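Local coordinates for protein grindelwald (Drosophila melanogaster, PDB 6ZSY) that acts as a receptor for the TNF cytokine Eiger through its extracellular cysteine-rich domain, the part present here, and activates JNK signaling, at residues C18-A21 against T22-C25. Numbering follows the deposited sequence.
Sequences CYVA and TERC
Tyr19 and Arg24 form the last hydrogen-bonded pair before the turn of a beta hairpin. Tyr19 N donates to Arg24 O at 2.9 Å, in a fairly straight bond (162°). The return is irregular. Glu23 and Arg24 both lie opposite Tyr19, which makes a G1 beta bulge, and Glu23 takes the positive phi (54°) usual at its first position. Three weak bonds converge on Tyr19 O, the shortest from Glu23 N at 2.8 Å. Cys18 and Cys25 make the next, non-hydrogen-bonded pair, with CA atoms 4.5 Å apart.

Among side-chain polar contacts, Thr22 OG1 accepts a weak bond from Arg24 N at 3.2 Å and is also hydrogen-bonded to His26 NE2. Glu23 bends at chi2 (-72°), which folds its carboxylate back beside Val20. There Glu23 OE1 lies 3.6 Å from Val20 CA, and it accepts a hydrogen bond from Cys6 N. With Glu23 cut back to an alanine the carboxylate is gone, and Cys6 N is likely to be left without this acceptor and the backbone of Val20 without its cover.

Packing is light. Thr22 OG1 comes obliquely to the Tyr19 ring, 3.6 Å from CD2, and Ala21 CB sits over one ring face near the rim. The Tyr19 ring also meets His26 edge-to-face.

The hairpin joins strands 16-19 and 24-27 and lies at the surface. Disulfides from Cys18 to Cys6 and from Cys25 to Cys11 tie it to the N-terminal segment, as expected of a small cysteine-rich receptor domain. Strand 24-27 then leads directly into helix 28-32.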
loop_
_atom_site.group_PDB
_atom_site.type_symbol
_atom_site.label_atom_id
_atom_site.label_comp_id
_atom_site.label_asym_id
_atom_site.label_seq_id
_atom_site.Cartn_x
_atom_site.Cartn_y
_atom_site.Cartn_z
ATOM N N CYS A 18 4.349 1.505 2.539
ATOM C CA CYS A 18 4.516 2.846 3.081
ATOM C C CYS A 18 3.880 3.821 2.116
ATOM O O CYS A 18 4.348 3.986 0.989
ATOM C CB CYS A 18 5.987 3.129 3.287
ATOM S SG CYS A 18 6.227 4.876 3.809
ATOM N N TYR A 19 2.793 4.459 2.561
ATOM C CA TYR A 19 2.052 5.425 1.744
ATOM C C TYR A 19 2.662 6.798 2.040
ATOM O O TYR A 19 2.457 7.356 3.114
ATOM C CB TYR A 19 0.585 5.407 2.104
ATOM C CG TYR A 19 -0.312 6.269 1.270
ATOM C CD1 TYR A 19 -0.078 6.551 -0.059
ATOM C CD2 TYR A 19 -1.484 6.756 1.834
ATOM C CE1 TYR A 19 -0.955 7.330 -0.835
ATOM C CE2 TYR A 19 -2.372 7.531 1.098
ATOM C CZ TYR A 19 -2.119 7.825 -0.224
ATOM O OH TYR A 19 -3.005 8.571 -0.920
ATOM N N VAL A 20 3.395 7.354 1.070
ATOM C CA VAL A 20 4.124 8.572 1.494
ATOM C C VAL A 20 3.201 9.758 1.579
ATOM O O VAL A 20 3.589 10.725 2.233
ATOM C CB VAL A 20 5.313 8.854 0.585
ATOM C CG1 VAL A 20 6.368 7.762 0.680
ATOM C CG2 VAL A 20 4.850 8.977 -0.844
ATOM N N ALA A 21 1.953 9.708 1.073
ATOM C CA ALA A 21 1.047 10.845 1.315
ATOM C C ALA A 21 0.877 11.080 2.798
ATOM O O ALA A 21 0.887 12.239 3.262
ATOM C CB ALA A 21 -0.304 10.572 0.667
ATOM N N THR A 22 0.681 10.020 3.572
ATOM C CA THR A 22 0.491 10.109 5.002
ATOM C C THR A 22 1.767 9.798 5.794
ATOM O O THR A 22 1.782 10.038 7.024
ATOM C CB THR A 22 -0.630 9.105 5.443
ATOM O OG1 THR A 22 -0.179 7.824 5.043
ATOM C CG2 THR A 22 -1.968 9.474 4.825
ATOM N N GLU A 23 2.751 9.219 5.131
ATOM C CA GLU A 23 3.947 8.661 5.770
ATOM C C GLU A 23 3.543 7.654 6.867
ATOM O O GLU A 23 4.167 7.586 7.941
ATOM C CB GLU A 23 4.911 9.736 6.259
ATOM C CG GLU A 23 5.428 10.618 5.124
ATOM C CD GLU A 23 6.431 10.004 4.151
ATOM O OE1 GLU A 23 6.608 8.764 4.135
ATOM O OE2 GLU A 23 7.027 10.785 3.358
ATOM N N ARG A 24 2.531 6.831 6.535
ATOM C CA ARG A 24 2.115 5.736 7.388
ATOM C C ARG A 24 2.028 4.451 6.544
ATOM O O ARG A 24 1.817 4.501 5.333
ATOM C CB ARG A 24 0.741 6.006 7.989
ATOM C CG ARG A 24 0.666 7.247 8.869
ATOM C CD ARG A 24 1.228 6.995 10.249
ATOM N NE ARG A 24 1.246 8.167 11.096
ATOM C CZ ARG A 24 1.982 9.213 11.341
ATOM N NH1 ARG A 24 3.308 9.021 11.352
ATOM N NH2 ARG A 24 1.571 10.456 11.553
ATOM N N CYS A 25 2.102 3.328 7.222
ATOM C CA CYS A 25 1.823 2.039 6.580
ATOM C C CYS A 25 0.337 1.894 6.275
ATOM O O CYS A 25 -0.474 2.213 7.135
ATOM C CB CYS A 25 2.270 0.885 7.464
ATOM S SG CYS A 25 4.028 0.911 7.909
#